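Local atomic coordinates of twitching motility pilus retraction protein (PDB entry 5ZFQ), a protein that probably uses ATP hydrolysis to drive retraction of the type IV pilus, as a six-subunit motor in Geobacter sulfurreducens. Residues 37-48 against 114-124; 293-304 against 355-365. All coordinates share one frame; numbering follows the deposited sequence.

Contact 1 (37-48 against 114-124)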
loop_
_atom_site.group_PDB
_atom_site.type_symbol
_atom_site.label_atom_id
_atom_site.label_comp_id
_atom_site.label_asym_id
_atom_site.label_seq_id
_atom_site.Cartn_x
_atom_site.Cartn_y
_atom_site.Cartn_z
ATOM N N VAL A 37 14.074 -29.625 37.643
ATOM C CA VAL A 37 12.797 -30.123 38.140
ATOM C C VAL A 37 12.924 -30.600 39.584
ATOM O O VAL A 37 12.125 -30.201 40.430
ATOM C CB VAL A 37 12.237 -31.274 37.263
ATOM C CG1 VAL A 37 10.960 -31.827 37.871
ATOM C CG2 VAL A 37 11.964 -30.796 35.841
ATOM N N ASN A 38 13.931 -31.434 39.859
ATOM C CA ASN A 38 14.193 -31.942 41.205
ATOM C C ASN A 38 14.228 -30.838 42.257
ATOM O O ASN A 38 13.746 -31.026 43.385
ATOM C CB ASN A 38 15.512 -32.711 41.248
ATOM C CG ASN A 38 15.393 -34.123 40.703
ATOM O OD1 ASN A 38 14.292 -34.630 40.497
ATOM N ND2 ASN A 38 16.535 -34.764 40.464
ATOM N N ARG A 39 14.779 -29.682 41.890
ATOM C CA ARG A 39 14.976 -28.620 42.872
ATOM C C ARG A 39 13.797 -27.645 42.939
ATOM O O ARG A 39 13.887 -26.598 43.590
ATOM C CB ARG A 39 16.284 -27.879 42.588
ATOM C CG ARG A 39 17.488 -28.786 42.731
ATOM C CD ARG A 39 18.760 -28.029 42.612
ATOM N NE ARG A 39 18.881 -27.055 43.683
ATOM C CZ ARG A 39 19.848 -26.149 43.727
ATOM N NH1 ARG A 39 20.756 -26.116 42.766
ATOM N NH2 ARG A 39 19.898 -25.270 44.709
ATOM N N GLY A 40 12.687 -28.016 42.300
ATOM C CA GLY A 40 11.485 -27.206 42.326
ATOM C C GLY A 40 11.687 -25.891 41.600
ATOM O O GLY A 40 11.132 -24.859 41.986
ATOM N N GLY A 41 12.492 -25.929 40.543
ATOM C CA GLY A 41 12.766 -24.742 39.763
ATOM C C GLY A 41 11.737 -24.525 38.674
ATOM O O GLY A 41 10.981 -25.440 38.333
ATOM N N SER A 42 11.701 -23.310 38.127
ATOM C CA SER A 42 10.760 -22.989 37.048
ATOM C C SER A 42 11.514 -22.676 35.759
ATOM O O SER A 42 11.077 -23.047 34.675
ATOM C CB SER A 42 9.846 -21.806 37.427
ATOM O OG SER A 42 10.578 -20.616 37.680
ATOM N N ASP A 43 12.660 -22.013 35.887
ATOM C CA ASP A 43 13.379 -21.509 34.718
ATOM C C ASP A 43 14.854 -21.902 34.724
ATOM O O ASP A 43 15.531 -21.796 35.740
ATOM C CB ASP A 43 13.242 -19.990 34.643
ATOM C CG ASP A 43 11.810 -19.547 34.711
ATOM O OD1 ASP A 43 11.168 -19.518 33.648
ATOM O OD2 ASP A 43 11.315 -19.245 35.831
ATOM N N LEU A 44 15.339 -22.366 33.581
ATOM C CA LEU A 44 16.747 -22.708 33.426
ATOM C C LEU A 44 17.402 -21.768 32.407
ATOM O O LEU A 44 16.901 -21.594 31.281
ATOM C CB LEU A 44 16.905 -24.173 32.997
ATOM C CG LEU A 44 18.314 -24.577 32.541
ATOM C CD1 LEU A 44 19.313 -24.574 33.732
ATOM C CD2 LEU A 44 18.288 -25.929 31.809
ATOM N N HIS A 45 18.505 -21.138 32.800
ATOM C CA HIS A 45 19.158 -20.203 31.888
ATOM C C HIS A 45 20.490 -20.734 31.423
ATOM O O HIS A 45 21.326 -21.140 32.230
ATOM C CB HIS A 45 19.334 -18.841 32.536
ATOM C CG HIS A 45 18.057 -18.087 32.677
ATOM N ND1 HIS A 45 17.637 -17.164 31.745
ATOM C CD2 HIS A 45 17.086 -18.141 33.620
ATOM C CE1 HIS A 45 16.466 -16.672 32.115
ATOM N NE2 HIS A 45 16.110 -17.248 33.249
ATOM N N ILE A 46 20.661 -20.729 30.104
ATOM C CA ILE A 46 21.887 -21.198 29.465
ATOM C C ILE A 46 22.503 -20.053 28.663
ATOM O O ILE A 46 22.083 -19.760 27.535
ATOM C CB ILE A 46 21.639 -22.416 28.516
ATOM C CG1 ILE A 46 20.890 -23.529 29.256
ATOM C CG2 ILE A 46 22.950 -22.897 27.916
ATOM C CD1 ILE A 46 21.661 -24.075 30.466
ATOM N N THR A 47 23.507 -19.412 29.245
ATOM C CA THR A 47 24.132 -18.306 28.570
ATOM C C THR A 47 25.605 -18.321 28.920
ATOM O O THR A 47 25.988 -18.901 29.939
ATOM C CB THR A 47 23.464 -16.984 28.965
ATOM O OG1 THR A 47 23.799 -15.981 28.005
ATOM C CG2 THR A 47 23.908 -16.541 30.351
ATOM N N THR A 48 26.430 -17.695 28.086
ATOM C CA THR A 48 27.883 -17.761 28.263
ATOM C C THR A 48 28.423 -16.939 29.436
ATOM O O THR A 48 27.829 -15.947 29.836
ATOM C CB THR A 48 28.611 -17.301 26.994
ATOM O OG1 THR A 48 28.245 -15.949 26.698
ATOM C CG2 THR A 48 28.246 -18.207 25.818
ATOM N N GLN A 114 22.795 -13.908 21.609
ATOM C CA GLN A 114 23.223 -12.689 22.287
ATOM C C GLN A 114 24.736 -12.587 22.196
ATOM O O GLN A 114 25.451 -13.550 22.459
ATOM C CB GLN A 114 22.718 -12.650 23.739
ATOM C CG GLN A 114 23.393 -13.598 24.709
ATOM C CD GLN A 114 24.576 -12.942 25.413
ATOM O OE1 GLN A 114 24.528 -11.751 25.777
ATOM N NE2 GLN A 114 25.656 -13.714 25.599
ATOM N N ARG A 115 25.196 -11.414 21.771
ATOM C CA ARG A 115 26.616 -11.127 21.600
ATOM C C ARG A 115 27.368 -12.245 20.836
ATOM O O ARG A 115 28.463 -12.676 21.233
ATOM C CB ARG A 115 27.244 -10.855 22.970
ATOM C CG ARG A 115 26.972 -9.432 23.454
ATOM C CD ARG A 115 27.524 -9.174 24.842
ATOM N NE ARG A 115 26.749 -9.846 25.895
ATOM C CZ ARG A 115 26.987 -9.711 27.208
ATOM N NH1 ARG A 115 27.981 -8.921 27.635
ATOM N NH2 ARG A 115 26.234 -10.356 28.099
ATOM N N GLY A 116 26.751 -12.717 19.751
ATOM C CA GLY A 116 27.360 -13.714 18.888
ATOM C C GLY A 116 27.233 -15.151 19.367
ATOM O O GLY A 116 27.713 -16.076 18.697
ATOM N N ALA A 117 26.599 -15.337 20.523
ATOM C CA ALA A 117 26.481 -16.651 21.138
ATOM C C ALA A 117 25.035 -17.112 21.281
ATOM O O ALA A 117 24.111 -16.314 21.423
ATOM C CB ALA A 117 27.155 -16.654 22.504
ATOM N N VAL A 118 24.864 -18.422 21.263
ATOM C CA VAL A 118 23.596 -19.048 21.548
ATOM C C VAL A 118 23.264 -18.865 23.020
ATOM O O VAL A 118 24.145 -18.886 23.871
ATOM C CB VAL A 118 23.631 -20.545 21.169
ATOM C CG1 VAL A 118 22.401 -21.269 21.670
ATOM C CG2 VAL A 118 23.730 -20.670 19.671
ATOM N N ALA A 119 21.986 -18.651 23.303
ATOM C CA ALA A 119 21.503 -18.463 24.659
ATOM C C ALA A 119 20.138 -19.150 24.784
ATOM O O ALA A 119 19.330 -19.118 23.855
ATOM C CB ALA A 119 21.414 -16.975 25.008
ATOM N N GLY A 120 19.882 -19.787 25.916
ATOM C CA GLY A 120 18.656 -20.530 26.072
ATOM C C GLY A 120 17.931 -20.212 27.360
ATOM O O GLY A 120 18.537 -19.970 28.425
ATOM N N VAL A 121 16.612 -20.186 27.262
ATOM C CA VAL A 121 15.807 -20.167 28.467
ATOM C C VAL A 121 14.821 -21.328 28.399
ATOM O O VAL A 121 14.095 -21.508 27.397
ATOM C CB VAL A 121 15.067 -18.828 28.666
ATOM C CG1 VAL A 121 14.186 -18.904 29.910
ATOM C CG2 VAL A 121 16.077 -17.692 28.786
ATOM N N PHE A 122 14.819 -22.126 29.465
ATOM C CA PHE A 122 13.958 -23.289 29.509
ATOM C C PHE A 122 13.036 -23.237 30.703
ATOM O O PHE A 122 13.437 -22.899 31.817
ATOM C CB PHE A 122 14.813 -24.550 29.467
ATOM C CG PHE A 122 15.668 -24.604 28.242
ATOM C CD1 PHE A 122 15.181 -25.152 27.071
ATOM C CD2 PHE A 122 16.927 -24.027 28.234
ATOM C CE1 PHE A 122 15.959 -25.150 25.915
ATOM C CE2 PHE A 122 17.714 -24.023 27.089
ATOM C CZ PHE A 122 17.235 -24.589 25.928
ATOM N N ARG A 123 11.771 -23.537 30.434
ATOM C CA ARG A 123 10.712 -23.342 31.415
ATOM C C ARG A 123 9.905 -24.615 31.573
ATOM O O ARG A 123 9.467 -25.201 30.593
ATOM C CB ARG A 123 9.807 -22.171 30.992
ATOM C CG ARG A 123 10.554 -20.859 30.760
ATOM C CD ARG A 123 9.619 -19.710 30.437
ATOM N NE ARG A 123 9.121 -19.775 29.066
ATOM C CZ ARG A 123 7.887 -19.424 28.676
ATOM N NH1 ARG A 123 6.997 -18.997 29.560
ATOM N NH2 ARG A 123 7.541 -19.506 27.390
ATOM N N VAL A 124 9.717 -25.042 32.811
ATOM C CA VAL A 124 8.863 -26.181 33.113
ATOM C C VAL A 124 7.389 -25.958 32.761
ATOM O O VAL A 124 6.773 -24.968 33.174
ATOM C CB VAL A 124 8.946 -26.545 34.607
ATOM C CG1 VAL A 124 7.935 -27.652 34.959
ATOM C CG2 VAL A 124 10.366 -26.974 34.950
HETATM O O HOH W 1 25.097 -16.926 25.465
#
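Leu44 and Phe122 pair at the heart of two antiparallel strands, 43-46 and 117-124, in the six-stranded sheet of what is, as in other PilT-type retraction ATPases, a PAS-like N-terminal domain. Five backbone hydrogen bonds join the strands, among them Ile46 N to Gly120 O at 2.8 Å and, at the end, Val124 N to Ser42 O at 3.1 Å. Leu44, Ile46 and Phe122 share one apolar face. With CG beside its backbone N (chi1 -58°), the Phe122 ring lies over Gly120, and its edge atom CE2 meets Ile46 CG1 at 3.9 Å. Glycine suits position 120 because a CB there would run into that ring. Leu33, Leu36 and Met29 of helix 29-38 close over Leu44 and Phe122.

The other face is mixed. Val121 puts CG1 over a face of the His45 imidazole, a CH-pi contact 4.2 Å from the ring centroid, while His45 NE2 bonds Asp222 of the second subunit. Asp43 lies alongside Arg123, carboxylate and guanidinium nearly coplanar, yet Asp43 OD1 stays 5.0 Å from Arg123 NE: it faces the methylenes, and any attraction is longer-range. Past the last bridge a water takes over, accepting from Thr48 N (3.0 Å) and Gln114 NE2 and donating to Val118 O (2.7 Å). Gln114 opens a type I' turn, and its OE1 receives both NE and NH2 of Arg115, held edge-on in the guanidinium plane. Thr47 OG1 and Gln114 OE1 also bond Asn200 and Gln201 of the second subunit.

The chemistry thus divides by face. Aliphatic and aromatic groups seal the side under the helix, whereas histidine, threonine and glutamine carry polar groups that reach across to the second subunit, and so suit the side and the end that meet it.

Contact 2 (293-304 against 355-365); sequences TLLPNVSGKGRV and RRISLDVAMAR
Extended at its first torsion (chi1 178°) and bent at the second (chi2 50°), the Arg365 side chain leaves helix 359-365 toward strand 293-296, where Thr293 keeps OG1 beside its own backbone N (chi1 -49°). NE and NH2 of Arg365 therefore both present the guanidinium edge to Thr293 OG1, each at 3.2 Å and each a weak bond. Leu295 CD2 rests on Arg365 CG at about a right angle to that chain, so the long arginine serves both as apolar arm and as polar tip. Were an alanine here, Thr293 OG1 would probably lose both guanidinium donors and Leu295 the methylenes it packs on.

Branched aliphatics fill the middle: Leu295 CD1 meets Ile357 CD1 at 4.0 Å, and Val361 CG1 abuts Pro296 CD at 3.8 Å. Val304 turns one methyl to Ile357 CG2 and lays CG1 over a face of the guanidinium of Arg356, whose chain is bent at chi2 and chi3. Toward the solvent-exposed end, Val298 N bonds Arg356 O at 3.1 Å, the donor standing well above the carbonyl plane. The arrangement is a short helix, with Ser358 at its N-cap position, packed on the hairpin of strands 286-296 and 303-310 that edges the sheet of the RecA-like ATPase domain.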
loop_
_atom_site.group_PDB
_atom_site.type_symbol
_atom_site.label_atom_id
_atom_site.label_comp_id
_atom_site.label_asym_id
_atom_site.label_seq_id
_atom_site.Cartn_x
_atom_site.Cartn_y
_atom_site.Cartn_z
ATOM N N THR A 293 -5.063 -8.144 36.592
ATOM C CA THR A 293 -3.774 -7.559 36.885
ATOM C C THR A 293 -3.010 -8.330 37.928
ATOM O O THR A 293 -3.547 -8.653 38.939
ATOM C CB THR A 293 -3.866 -6.163 37.489
ATOM O OG1 THR A 293 -4.732 -5.355 36.725
ATOM C CG2 THR A 293 -2.558 -5.539 37.428
ATOM N N LEU A 294 -1.766 -8.665 37.674
ATOM C CA LEU A 294 -0.933 -9.211 38.741
ATOM C C LEU A 294 -0.147 -8.063 39.364
ATOM O O LEU A 294 0.808 -7.541 38.766
ATOM C CB LEU A 294 0.015 -10.299 38.218
ATOM C CG LEU A 294 -0.613 -11.660 37.868
ATOM C CD1 LEU A 294 0.407 -12.584 37.182
ATOM C CD2 LEU A 294 -1.246 -12.328 39.104
ATOM N N LEU A 295 -0.581 -7.650 40.549
ATOM C CA LEU A 295 0.090 -6.596 41.289
ATOM C C LEU A 295 1.179 -7.211 42.147
ATOM O O LEU A 295 1.172 -8.414 42.357
ATOM C CB LEU A 295 -0.919 -5.824 42.147
ATOM C CG LEU A 295 -1.980 -5.096 41.312
ATOM C CD1 LEU A 295 -3.076 -4.561 42.197
ATOM C CD2 LEU A 295 -1.342 -3.976 40.512
ATOM N N PRO A 296 2.141 -6.397 42.616
ATOM C CA PRO A 296 3.087 -6.882 43.627
ATOM C C PRO A 296 2.435 -6.996 44.998
ATOM O O PRO A 296 1.565 -6.191 45.315
ATOM C CB PRO A 296 4.180 -5.802 43.633
ATOM C CG PRO A 296 3.532 -4.590 43.127
ATOM C CD PRO A 296 2.525 -5.069 42.108
ATOM N N ASN A 297 2.830 -7.966 45.812
ATOM C CA ASN A 297 2.308 -7.969 47.169
ATOM C C ASN A 297 3.009 -6.884 47.983
ATOM O O ASN A 297 4.034 -6.332 47.553
ATOM C CB ASN A 297 2.441 -9.346 47.841
ATOM C CG ASN A 297 3.840 -9.949 47.724
ATOM O OD1 ASN A 297 4.847 -9.234 47.692
ATOM N ND2 ASN A 297 3.900 -11.281 47.676
ATOM N N VAL A 298 2.432 -6.548 49.136
ATOM C CA VAL A 298 3.035 -5.556 50.022
ATOM C C VAL A 298 4.524 -5.884 50.236
ATOM O O VAL A 298 5.381 -4.994 50.202
ATOM C CB VAL A 298 2.255 -5.471 51.358
ATOM C CG1 VAL A 298 2.064 -6.861 51.962
ATOM C CG2 VAL A 298 2.977 -4.548 52.334
ATOM N N SER A 299 4.815 -7.177 50.380
ATOM C CA SER A 299 6.181 -7.693 50.465
ATOM C C SER A 299 7.053 -7.293 49.267
ATOM O O SER A 299 8.145 -6.769 49.445
ATOM C CB SER A 299 6.148 -9.223 50.606
ATOM O OG SER A 299 7.314 -9.801 50.061
ATOM N N GLY A 300 6.573 -7.548 48.050
ATOM C CA GLY A 300 7.346 -7.285 46.847
ATOM C C GLY A 300 7.924 -8.547 46.228
ATOM O O GLY A 300 8.285 -8.562 45.051
ATOM N N LYS A 301 8.000 -9.616 47.015
ATOM C CA LYS A 301 8.669 -10.838 46.588
ATOM C C LYS A 301 7.688 -11.831 45.971
ATOM O O LYS A 301 7.994 -13.021 45.845
ATOM C CB LYS A 301 9.390 -11.487 47.767
ATOM C CG LYS A 301 10.090 -10.486 48.677
ATOM C CD LYS A 301 11.549 -10.864 48.973
ATOM C CE LYS A 301 12.246 -9.800 49.848
ATOM N NZ LYS A 301 13.340 -9.069 49.132
ATOM N N GLY A 302 6.507 -11.341 45.596
ATOM C CA GLY A 302 5.487 -12.171 44.975
ATOM C C GLY A 302 4.375 -11.331 44.385
ATOM O O GLY A 302 4.424 -10.114 44.449
ATOM N N ARG A 303 3.371 -11.976 43.807
ATOM C CA ARG A 303 2.305 -11.256 43.104
ATOM C C ARG A 303 0.900 -11.760 43.427
ATOM O O ARG A 303 0.648 -12.965 43.411
ATOM C CB ARG A 303 2.515 -11.333 41.589
ATOM C CG ARG A 303 3.726 -10.558 41.095
ATOM C CD ARG A 303 3.701 -10.377 39.589
ATOM N NE ARG A 303 4.021 -11.607 38.857
ATOM C CZ ARG A 303 3.819 -11.763 37.548
ATOM N NH1 ARG A 303 3.277 -10.769 36.843
ATOM N NH2 ARG A 303 4.145 -12.906 36.939
ATOM N N VAL A 304 -0.017 -10.826 43.616
ATOM C CA VAL A 304 -1.410 -11.105 43.890
ATOM C C VAL A 304 -2.270 -10.673 42.718
ATOM O O VAL A 304 -1.899 -9.832 41.963
ATOM C CB VAL A 304 -1.907 -10.424 45.161
ATOM C CG1 VAL A 304 -1.169 -10.957 46.346
ATOM C CG2 VAL A 304 -1.729 -8.937 45.083
ATOM N N ARG A 355 -4.850 -6.894 53.314
ATOM C CA ARG A 355 -3.450 -6.455 53.331
ATOM C C ARG A 355 -2.551 -7.251 52.381
ATOM O O ARG A 355 -1.407 -7.573 52.714
ATOM C CB ARG A 355 -2.877 -6.532 54.748
ATOM C CG ARG A 355 -3.495 -5.567 55.756
ATOM C CD ARG A 355 -3.073 -5.962 57.141
ATOM N NE ARG A 355 -3.643 -5.106 58.172
ATOM C CZ ARG A 355 -4.873 -5.239 58.672
ATOM N NH1 ARG A 355 -5.697 -6.185 58.223
ATOM N NH2 ARG A 355 -5.281 -4.413 59.624
ATOM N N ARG A 356 -3.071 -7.559 51.200
ATOM C CA ARG A 356 -2.311 -8.287 50.191
ATOM C C ARG A 356 -1.506 -7.333 49.293
ATOM O O ARG A 356 -0.457 -7.708 48.774
ATOM C CB ARG A 356 -3.249 -9.151 49.347
ATOM C CG ARG A 356 -4.298 -9.935 50.152
ATOM C CD ARG A 356 -3.720 -11.171 50.858
ATOM N NE ARG A 356 -2.879 -12.003 49.982
ATOM C CZ ARG A 356 -3.317 -12.710 48.935
ATOM N NH1 ARG A 356 -4.612 -12.697 48.593
ATOM N NH2 ARG A 356 -2.451 -13.426 48.220
ATOM N N ILE A 357 -2.006 -6.108 49.122
ATOM C CA ILE A 357 -1.306 -5.054 48.380
ATOM C C ILE A 357 -1.227 -3.773 49.206
ATOM O O ILE A 357 -1.954 -3.619 50.184
ATOM C CB ILE A 357 -1.997 -4.727 47.021
ATOM C CG1 ILE A 357 -3.308 -3.959 47.239
ATOM C CG2 ILE A 357 -2.231 -5.978 46.208
ATOM C CD1 ILE A 357 -4.049 -3.666 45.950
ATOM N N SER A 358 -0.359 -2.844 48.810
ATOM C CA SER A 358 -0.222 -1.592 49.556
ATOM C C SER A 358 -1.042 -0.468 48.926
ATOM O O SER A 358 -1.373 -0.519 47.743
ATOM C CB SER A 358 1.246 -1.176 49.653
ATOM O OG SER A 358 1.695 -0.613 48.433
ATOM N N LEU A 359 -1.367 0.535 49.734
ATOM C CA LEU A 359 -2.147 1.682 49.294
ATOM C C LEU A 359 -1.527 2.373 48.060
ATOM O O LEU A 359 -2.261 2.762 47.151
ATOM C CB LEU A 359 -2.314 2.686 50.455
ATOM C CG LEU A 359 -3.347 3.824 50.305
ATOM C CD1 LEU A 359 -4.779 3.306 50.361
ATOM C CD2 LEU A 359 -3.148 4.951 51.316
ATOM N N ASP A 360 -0.195 2.514 48.021
ATOM C CA ASP A 360 0.500 3.109 46.859
ATOM C C ASP A 360 0.177 2.363 45.580
ATOM O O ASP A 360 -0.316 2.934 44.605
ATOM C CB ASP A 360 2.030 3.114 47.024
ATOM C CG ASP A 360 2.516 4.133 48.035
ATOM O OD1 ASP A 360 1.696 4.978 48.467
ATOM O OD2 ASP A 360 3.732 4.122 48.361
ATOM N N VAL A 361 0.480 1.073 45.595
ATOM C CA VAL A 361 0.273 0.233 44.436
ATOM C C VAL A 361 -1.205 0.214 44.061
ATOM O O VAL A 361 -1.558 0.374 42.893
ATOM C CB VAL A 361 0.791 -1.180 44.699
ATOM C CG1 VAL A 361 0.565 -2.067 43.481
ATOM C CG2 VAL A 361 2.266 -1.107 45.050
ATOM N N ALA A 362 -2.069 0.063 45.057
ATOM C CA ALA A 362 -3.507 0.063 44.799
ATOM C C ALA A 362 -3.955 1.345 44.093
ATOM O O ALA A 362 -4.587 1.293 43.045
ATOM C CB ALA A 362 -4.285 -0.135 46.101
ATOM N N MET A 363 -3.586 2.491 44.656
ATOM C CA MET A 363 -4.029 3.780 44.144
ATOM C C MET A 363 -3.438 4.098 42.774
ATOM O O MET A 363 -4.066 4.816 41.997
ATOM C CB MET A 363 -3.666 4.904 45.106
ATOM C CG MET A 363 -4.396 4.941 46.450
ATOM S SD MET A 363 -6.189 5.300 46.180
ATOM C CE MET A 363 -6.110 6.932 45.366
ATOM N N ALA A 364 -2.235 3.595 42.471
ATOM C CA ALA A 364 -1.641 3.848 41.156
ATOM C C ALA A 364 -2.426 3.102 40.081
ATOM O O ALA A 364 -2.647 3.611 38.990
ATOM C CB ALA A 364 -0.157 3.439 41.115
ATOM N N ARG A 365 -2.831 1.883 40.407
ATOM C CA ARG A 365 -3.510 1.011 39.468
ATOM C C ARG A 365 -4.934 1.453 39.256
ATOM O O ARG A 365 -5.531 1.170 38.220
ATOM C CB ARG A 365 -3.474 -0.436 39.969
ATOM C CG ARG A 365 -4.193 -1.414 39.074
ATOM C CD ARG A 365 -3.772 -1.280 37.592
ATOM N NE ARG A 365 -4.534 -2.209 36.759
ATOM C CZ ARG A 365 -5.783 -1.995 36.340
ATOM N NH1 ARG A 365 -6.424 -0.860 36.649
ATOM N NH2 ARG A 365 -6.388 -2.918 35.596
#

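The two contacts belong to different sheets, their centres about 28 Å apart, and they share no helix or strand. Contact 1 is the more buried: strand lies beside strand inside an antiparallel sheet, so main-chain bonds set its register and side chains sort to two faces. Contact 2 is only partly buried, a helix and its leading loop against a hairpin at a sheet edge; there methyl packing dominates, with one main-chain bond near the surface and weak bonds from a buried arginine to a threonine. Both touch the second subunit, but differently: contact 1 through several hydrogen bonds, contact 2 through packing, as where Phe284 of that subunit meets Leu295 and Arg365.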